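Local coordinates for protein dipeptide Epimerase (Enterococcus faecalis V583, PDB 3JW7) that belongs to the mandelate racemase/muconate lactonizing enzyme family, whose members pair an N-terminal domain with a metal-binding barrel of the enolase type, at residues Ile21-Ile26 with Gly51-Gly56; Arg187-Gln192 with Leu213-Val218; Asp259-Lys264 with Ala284-Met289. All coordinates share one frame; numbering follows the deposited sequence.

Contact 1. Residues Ile21-Ile26 with Gly51-Gly56; sequences IALGTI and GIFITG. With TYR (tyrosine), chain J.
Gly-51 O accepts two backbone N-H groups, from Ile-54 N at 2.9 Å and from Thr-55 N, and so fixes the tight turn that presents Phe-53 and Ile-54 to Ile-21 and Leu-23. No hydrogen bond crosses between the segments; the join is apolar. The Phe-53 ring carries most of it: with CG between the backbone N and the carbonyl carbon (chi1 56°), the ring reaches in among residues 21-25. Leu-23 CB lies over one face, 4.2 Å from the ring centroid and 26° off the normal, a CH-pi contact, and Gly-24 N shares that face. At the ring's edge, near its plane, come Thr-25 O and CE1 of the bound tyrosine, the latter 3.6 Å from Phe-53 CZ. Ile-21 CD1 arrives obliquely, 3.6 Å from Phe-53 CE2. Leu-23 and Ile-54 cross at about a right angle and meet through their CD1 methyls at 3.6 Å. Ile-21 CD1 and Ile-54 CG1 also touch the ligand's ring, so the contact supplies part of an apolar wall beside it. The type I turn 21-24, joining strands 3-21 and 24-38, and loop 51-56, between strand 43-48 and helix 59-72, belong to the N-terminal capping domain, which in this family closes over the barrel mouth; Leu-23 and Ile-54 reach onward to Glu-241 and Met-293 in loops of the barrel domain.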
# COMPACT_ATOMS: atom_id res chain seq x y z
N ILE A 21 -14.21 5.61 2.80
CA ILE A 21 -13.76 4.69 3.83
C ILE A 21 -14.13 5.34 5.15
O ILE A 21 -14.64 6.47 5.16
CB ILE A 21 -12.23 4.42 3.78
CG1 ILE A 21 -11.44 5.71 4.07
CG2 ILE A 21 -11.85 3.83 2.42
CD1 ILE A 21 -10.00 5.45 4.47
N ALA A 22 -13.88 4.65 6.25
CA ALA A 22 -14.23 5.18 7.56
C ALA A 22 -13.61 6.55 7.87
O ALA A 22 -14.22 7.35 8.58
CB ALA A 22 -13.82 4.18 8.64
N LEU A 23 -12.44 6.82 7.31
CA LEU A 23 -11.72 8.07 7.54
C LEU A 23 -12.11 9.25 6.66
O LEU A 23 -11.79 10.39 6.99
CB LEU A 23 -10.22 7.83 7.39
CG LEU A 23 -9.63 6.71 8.25
CD1 LEU A 23 -8.16 6.52 7.89
CD2 LEU A 23 -9.78 7.04 9.72
N GLY A 24 -12.77 8.98 5.55
CA GLY A 24 -13.16 10.06 4.66
C GLY A 24 -13.35 9.58 3.23
O GLY A 24 -13.41 8.38 2.97
N THR A 25 -13.40 10.53 2.31
CA THR A 25 -13.60 10.22 0.90
C THR A 25 -12.51 10.81 0.03
O THR A 25 -11.88 11.81 0.38
CB THR A 25 -14.94 10.77 0.41
OG1 THR A 25 -14.87 12.20 0.37
CG2 THR A 25 -16.06 10.35 1.34
N ILE A 26 -12.29 10.19 -1.12
CA ILE A 26 -11.30 10.67 -2.07
C ILE A 26 -11.96 10.67 -3.44
O ILE A 26 -12.74 9.77 -3.77
CB ILE A 26 -10.04 9.79 -2.07
CG1 ILE A 26 -9.01 10.35 -3.06
CG2 ILE A 26 -10.40 8.35 -2.42
CD1 ILE A 26 -7.69 9.59 -3.07
N GLY A 51 -1.68 10.81 1.61
CA GLY A 51 -3.06 10.72 2.05
C GLY A 51 -3.18 11.48 3.36
O GLY A 51 -2.72 11.01 4.40
N ILE A 52 -3.82 12.65 3.31
CA ILE A 52 -3.93 13.49 4.50
C ILE A 52 -4.64 12.85 5.69
O ILE A 52 -4.22 13.06 6.82
CB ILE A 52 -4.59 14.86 4.15
CG1 ILE A 52 -4.37 15.85 5.30
CG2 ILE A 52 -6.07 14.68 3.84
CD1 ILE A 52 -4.81 17.29 4.97
N PHE A 53 -5.69 12.06 5.46
CA PHE A 53 -6.34 11.45 6.61
C PHE A 53 -5.66 10.15 7.04
O PHE A 53 -6.15 9.43 7.91
CB PHE A 53 -7.85 11.28 6.38
CG PHE A 53 -8.23 10.50 5.15
CD1 PHE A 53 -9.16 11.02 4.26
CD2 PHE A 53 -7.71 9.23 4.91
CE1 PHE A 53 -9.58 10.29 3.15
CE2 PHE A 53 -8.13 8.49 3.81
CZ PHE A 53 -9.06 9.02 2.93
N ILE A 54 -4.51 9.86 6.43
CA ILE A 54 -3.74 8.67 6.80
C ILE A 54 -2.46 9.09 7.53
O ILE A 54 -2.20 8.65 8.65
CB ILE A 54 -3.35 7.83 5.57
CG1 ILE A 54 -4.60 7.38 4.81
CG2 ILE A 54 -2.52 6.62 6.02
CD1 ILE A 54 -5.47 6.36 5.54
N THR A 55 -1.67 9.95 6.89
CA THR A 55 -0.40 10.40 7.46
C THR A 55 -0.35 11.90 7.76
O THR A 55 0.57 12.36 8.44
CB THR A 55 0.77 10.11 6.51
OG1 THR A 55 0.64 10.91 5.34
CG2 THR A 55 0.78 8.64 6.11
N GLY A 56 -1.31 12.66 7.23
CA GLY A 56 -1.29 14.09 7.45
C GLY A 56 -0.53 14.83 6.37
O GLY A 56 -0.56 16.06 6.29
N TYR J . -5.86 1.94 1.06
CA TYR J . -5.93 2.32 2.47
C TYR J . -6.02 1.11 3.39
O TYR J . -5.40 0.07 3.07
CB TYR J . -7.12 3.26 2.70
CG TYR J . -7.04 4.58 1.95
CD1 TYR J . -8.17 5.11 1.33
CD2 TYR J . -5.86 5.32 1.90
CE1 TYR J . -8.14 6.34 0.68
CE2 TYR J . -5.82 6.57 1.25
CZ TYR J . -6.96 7.07 0.65
OH TYR J . -6.96 8.30 0.03
OXT TYR J . -6.70 1.22 4.44

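Contact 2. Residues Arg187-Gln192 with Leu213-Val218; sequences RLDANQ and LVEQPV. With MG (magnesium ion), chain L; TYR (tyrosine), chain J.
The carboxylates of Asp-189 and Glu-215 cross obliquely, their planes 38° apart, and each turns one oxygen to the magnesium ion: Asp-189 OD2 and Glu-215 OE2 both bind it at 2.3 Å. The amides of Gln-192 and Gln-216 are nearly perpendicular (86°) and do not bond to each other; their chains meet at the two CG atoms, 3.6 Å apart. Gln-216 NE2 instead reaches Val-218 O, close to its own amide plane, and also Ser-242, while Gln-192 OE1 accepts from Arg-220 N. The groups spring from parallel pairing of strands 185-189 and 211-215, a beta-alpha-beta unit through helix 196-205, in which Leu-188 N donates to Leu-213 O at 2.9 Å and Glu-215 N to Leu-188 O at 2.7 Å. Past the strand ends, Gln-192 N still donates to Gln-216 O, 2.8 Å away. Asp-189 CG stands anti to its own N (chi1 -171°), which carries the carboxylate forward until OD1 accepts from Asn-191 N at 2.9 Å, an Asx turn; a water bound to the magnesium ion donates a hydrogen bond to the same OD1. Lys-161 hydrogen-bonds to both Asp-189 OD2 and Asn-191 OD1, and Lys-159 forms a salt bridge with Glu-215 OE1. Asp-189, Glu-215 and Asp-240, at or just past the C-terminal ends of successive barrel strands, form a metal site of the enolase type. The cation reconciles these closely set carboxylates. OXT of the bound tyrosine is held by the metal and by Asn-191 ND2, at 3.0 Å, which probably polarise the ligand's carboxylate.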
# COMPACT_ATOMS: atom_id res chain seq x y z
N ARG A 187 -11.86 -10.14 3.00
CA ARG A 187 -11.08 -9.56 4.09
C ARG A 187 -11.78 -8.23 4.38
O ARG A 187 -12.28 -7.58 3.46
CB ARG A 187 -9.61 -9.36 3.68
CG ARG A 187 -9.38 -8.60 2.39
CD ARG A 187 -7.89 -8.60 1.99
NE ARG A 187 -7.34 -9.95 1.87
CZ ARG A 187 -6.41 -10.30 0.99
NH1 ARG A 187 -5.92 -9.42 0.13
NH2 ARG A 187 -5.96 -11.55 0.96
N LEU A 188 -11.84 -7.86 5.65
CA LEU A 188 -12.52 -6.63 6.07
C LEU A 188 -11.52 -5.58 6.52
O LEU A 188 -10.44 -5.91 6.99
CB LEU A 188 -13.46 -6.91 7.24
CG LEU A 188 -14.41 -8.11 7.15
CD1 LEU A 188 -15.29 -8.12 8.39
CD2 LEU A 188 -15.26 -8.03 5.88
N ASP A 189 -11.91 -4.32 6.39
CA ASP A 189 -11.06 -3.21 6.81
C ASP A 189 -11.95 -2.14 7.41
O ASP A 189 -12.74 -1.51 6.71
CB ASP A 189 -10.30 -2.64 5.62
CG ASP A 189 -9.23 -1.64 6.03
OD1 ASP A 189 -9.31 -1.11 7.16
OD2 ASP A 189 -8.33 -1.36 5.20
N ALA A 190 -11.83 -1.94 8.72
CA ALA A 190 -12.64 -0.97 9.45
C ALA A 190 -12.01 0.41 9.56
O ALA A 190 -12.64 1.35 10.04
CB ALA A 190 -12.96 -1.50 10.84
N ASN A 191 -10.76 0.52 9.12
CA ASN A 191 -10.02 1.79 9.18
C ASN A 191 -10.18 2.54 10.51
O ASN A 191 -10.57 3.71 10.53
CB ASN A 191 -10.40 2.69 8.00
CG ASN A 191 -9.73 2.27 6.69
OD1 ASN A 191 -10.40 1.83 5.75
ND2 ASN A 191 -8.41 2.38 6.64
N GLN A 192 -9.89 1.83 11.60
CA GLN A 192 -9.91 2.38 12.96
C GLN A 192 -11.28 2.76 13.53
O GLN A 192 -11.34 3.39 14.59
CB GLN A 192 -9.03 3.63 13.03
CG GLN A 192 -7.67 3.50 12.37
CD GLN A 192 -6.94 4.82 12.34
OE1 GLN A 192 -6.61 5.39 13.39
NE2 GLN A 192 -6.68 5.34 11.14
N LEU A 213 -9.67 -12.11 7.22
CA LEU A 213 -8.96 -11.31 8.20
C LEU A 213 -9.66 -9.98 8.35
O LEU A 213 -10.54 -9.65 7.55
CB LEU A 213 -7.51 -11.09 7.74
CG LEU A 213 -7.26 -10.30 6.44
CD1 LEU A 213 -7.39 -8.79 6.68
CD2 LEU A 213 -5.86 -10.61 5.92
N VAL A 214 -9.28 -9.24 9.38
CA VAL A 214 -9.83 -7.92 9.62
C VAL A 214 -8.67 -6.96 9.82
O VAL A 214 -7.79 -7.19 10.65
CB VAL A 214 -10.73 -7.88 10.88
CG1 VAL A 214 -11.27 -6.47 11.07
CG2 VAL A 214 -11.87 -8.89 10.74
N GLU A 215 -8.69 -5.88 9.05
CA GLU A 215 -7.65 -4.86 9.10
C GLU A 215 -8.01 -3.71 10.05
O GLU A 215 -9.15 -3.24 10.06
CB GLU A 215 -7.46 -4.25 7.71
CG GLU A 215 -6.18 -4.64 7.01
CD GLU A 215 -6.04 -3.94 5.67
OE1 GLU A 215 -6.64 -4.40 4.69
OE2 GLU A 215 -5.33 -2.91 5.61
N GLN A 216 -7.01 -3.28 10.82
CA GLN A 216 -7.09 -2.16 11.76
C GLN A 216 -8.50 -1.85 12.27
O GLN A 216 -9.08 -0.82 11.93
CB GLN A 216 -6.52 -0.92 11.08
CG GLN A 216 -6.17 0.23 12.02
CD GLN A 216 -4.98 -0.09 12.90
OE1 GLN A 216 -3.98 -0.65 12.44
NE2 GLN A 216 -5.07 0.27 14.17
N PRO A 217 -9.06 -2.72 13.12
CA PRO A 217 -10.40 -2.48 13.65
C PRO A 217 -10.53 -1.29 14.60
O PRO A 217 -11.60 -0.67 14.69
CB PRO A 217 -10.75 -3.81 14.32
CG PRO A 217 -9.42 -4.33 14.76
CD PRO A 217 -8.54 -4.03 13.56
N VAL A 218 -9.44 -0.97 15.29
CA VAL A 218 -9.43 0.12 16.26
C VAL A 218 -8.49 1.29 15.94
O VAL A 218 -7.68 1.22 15.02
CB VAL A 218 -9.07 -0.42 17.67
CG1 VAL A 218 -9.99 -1.58 18.03
CG2 VAL A 218 -7.62 -0.89 17.70
MG MG L . -6.14 -0.73 5.61
N TYR J . -5.86 1.94 1.06
CA TYR J . -5.93 2.32 2.47
C TYR J . -6.02 1.11 3.39
O TYR J . -5.40 0.07 3.07
CB TYR J . -7.12 3.26 2.70
CG TYR J . -7.04 4.58 1.95
CD1 TYR J . -8.17 5.11 1.33
CD2 TYR J . -5.86 5.32 1.90
CE1 TYR J . -8.14 6.34 0.68
CE2 TYR J . -5.82 6.57 1.25
CZ TYR J . -6.96 7.07 0.65
OH TYR J . -6.96 8.30 0.03
OXT TYR J . -6.70 1.22 4.44
O HOH W 1 -8.70 -6.11 4.56
O HOH W 2 -6.85 -0.33 7.90

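Contact 3. Residues Asp259-Lys264 with Ala284-Met289; sequences DVINIK and AGIECM. With TYR (tyrosine), chain J.
Asn-262 and Met-289 cross obliquely on one face of a parallel strand pair. Met-289 runs extended through CG and SD, then bends at the last torsion (chi3 88°), which brings CE to 3.5 Å from Asn-262 ND2. That amide nitrogen has its polar partner in Glu-215 OE2, so the methyl packs beside a group already oriented toward the metal site. Cys-288, on the other face with Ile-261, has its SG touched by Ile-263 CD1 at 3.7 Å; both side chains also meet helix 271-284. Ile-286, just ahead of Glu-287, points CG2 anti to its N and lays that methyl against Asp-259 O, 3.4 Å away, and Val-260 CA. Three backbone bonds set the register: Ile-261 N to Glu-287 O (3.2 Å), Met-289 N to Ile-261 O (2.9 Å) and Ile-263 N to Met-289 O (2.7 Å). A water bridges Asp-259 O and Glu-287 N. Lys-264 stays extended until its final torsion (chi4 58°), where the bend delivers NZ to O of the bound tyrosine at 3.2 Å; NZ also forms a salt bridge with Asp-240. Helix 271-284 ends in a Schellman motif at Gly-285. The whole is a beta-alpha-beta crossover through helices 265-268 and 271-284, one of the repeated parallel units of the enolase-type TIM barrel, which carries ligand-binding groups such as Lys-264 at the C-terminal ends of its strands.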
# COMPACT_ATOMS: atom_id res chain seq x y z
N ASP A 259 -1.58 -10.22 14.04
CA ASP A 259 -1.18 -11.45 13.35
C ASP A 259 -0.48 -11.21 12.01
O ASP A 259 0.36 -12.00 11.59
CB ASP A 259 -2.41 -12.33 13.08
CG ASP A 259 -3.17 -12.68 14.34
OD1 ASP A 259 -2.55 -13.27 15.26
OD2 ASP A 259 -4.38 -12.39 14.41
N VAL A 260 -0.86 -10.12 11.34
CA VAL A 260 -0.31 -9.77 10.03
C VAL A 260 -0.15 -8.26 9.97
O VAL A 260 -0.81 -7.52 10.71
CB VAL A 260 -1.26 -10.23 8.89
CG1 VAL A 260 -0.76 -9.73 7.54
CG2 VAL A 260 -1.35 -11.76 8.86
N ILE A 261 0.73 -7.79 9.09
CA ILE A 261 0.95 -6.36 8.97
C ILE A 261 0.87 -5.86 7.53
O ILE A 261 1.42 -6.48 6.62
CB ILE A 261 2.33 -5.96 9.57
CG1 ILE A 261 2.26 -6.04 11.10
CG2 ILE A 261 2.71 -4.54 9.12
CD1 ILE A 261 3.60 -5.80 11.80
N ASN A 262 0.18 -4.75 7.34
CA ASN A 262 0.01 -4.12 6.03
C ASN A 262 1.18 -3.17 5.80
O ASN A 262 1.39 -2.24 6.58
CB ASN A 262 -1.31 -3.34 6.01
CG ASN A 262 -1.58 -2.65 4.67
OD1 ASN A 262 -0.69 -2.02 4.09
ND2 ASN A 262 -2.81 -2.75 4.20
N ILE A 263 1.96 -3.41 4.75
CA ILE A 263 3.10 -2.55 4.41
C ILE A 263 2.74 -1.62 3.25
O ILE A 263 2.23 -2.07 2.23
CB ILE A 263 4.32 -3.37 3.94
CG1 ILE A 263 4.83 -4.26 5.07
CG2 ILE A 263 5.42 -2.43 3.44
CD1 ILE A 263 5.99 -5.15 4.67
N LYS A 264 3.02 -0.33 3.41
CA LYS A 264 2.76 0.63 2.34
C LYS A 264 4.01 1.46 2.11
O LYS A 264 4.58 2.00 3.05
CB LYS A 264 1.62 1.58 2.71
CG LYS A 264 0.22 1.00 2.70
CD LYS A 264 -0.82 2.11 2.91
CE LYS A 264 -2.25 1.57 2.94
NZ LYS A 264 -2.42 0.54 4.01
N ALA A 284 9.76 -12.76 12.99
CA ALA A 284 8.80 -12.95 14.08
C ALA A 284 7.64 -13.90 13.74
O ALA A 284 6.79 -14.17 14.59
CB ALA A 284 8.24 -11.61 14.51
N GLY A 285 7.59 -14.38 12.50
CA GLY A 285 6.51 -15.29 12.13
C GLY A 285 5.23 -14.58 11.76
O GLY A 285 4.13 -15.14 11.87
N ILE A 286 5.36 -13.32 11.33
CA ILE A 286 4.22 -12.51 10.93
C ILE A 286 4.28 -12.27 9.42
O ILE A 286 5.29 -11.79 8.90
CB ILE A 286 4.25 -11.14 11.64
CG1 ILE A 286 4.05 -11.34 13.15
CG2 ILE A 286 3.17 -10.22 11.07
CD1 ILE A 286 4.21 -10.07 13.96
N GLU A 287 3.22 -12.64 8.71
CA GLU A 287 3.18 -12.42 7.27
C GLU A 287 2.79 -10.98 6.99
O GLU A 287 2.19 -10.31 7.83
CB GLU A 287 2.18 -13.38 6.62
CG GLU A 287 2.71 -14.79 6.41
CD GLU A 287 1.67 -15.75 5.86
OE1 GLU A 287 0.72 -15.28 5.19
OE2 GLU A 287 1.80 -16.97 6.09
N CYS A 288 3.14 -10.49 5.80
CA CYS A 288 2.81 -9.12 5.43
C CYS A 288 1.98 -9.02 4.16
O CYS A 288 2.06 -9.87 3.27
CB CYS A 288 4.09 -8.29 5.24
SG CYS A 288 5.12 -8.06 6.71
N MET A 289 1.18 -7.97 4.09
CA MET A 289 0.37 -7.69 2.91
C MET A 289 0.81 -6.33 2.41
O MET A 289 0.90 -5.38 3.18
CB MET A 289 -1.13 -7.62 3.23
CG MET A 289 -1.95 -7.21 2.01
SD MET A 289 -3.74 -7.28 2.20
CE MET A 289 -4.07 -5.66 2.84
N TYR J . -5.86 1.94 1.06
CA TYR J . -5.93 2.32 2.47
C TYR J . -6.02 1.11 3.39
O TYR J . -5.40 0.07 3.07
CB TYR J . -7.12 3.26 2.70
CG TYR J . -7.04 4.58 1.95
CD1 TYR J . -8.17 5.11 1.33
CD2 TYR J . -5.86 5.32 1.90
CE1 TYR J . -8.14 6.34 0.68
CE2 TYR J . -5.82 6.57 1.25
CZ TYR J . -6.96 7.07 0.65
OH TYR J . -6.96 8.30 0.03
OXT TYR J . -6.70 1.22 4.44
O HOH W 3 1.19 -14.18 10.02

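The three contacts follow one another along the chain, without nesting or crossing. Contact 1 comes first, closing a loop of 24 mostly strand residues within the N-terminal capping domain. Contact 2 closes a beta-alpha-beta unit through helix 196-205, and contact 3 does the same through helices 265-268 and 271-284. Contacts 2 and 3 belong to one barrel sheet, with strand 236-239 between their strand pairs, and they pack directly: Met-289 CE lies 3.4 Å from Glu-215 OE1, and Met-289 SD 3.7 Å from Arg-187 NH1. The turn of contact 1 packs on the loop of contact 2, where Leu-23 CD2 lies 3.5 Å from Asn-191 O. Contacts 1 and 3 do not touch, yet all three reach the bound tyrosine, which sits where the capping domain meets the barrel.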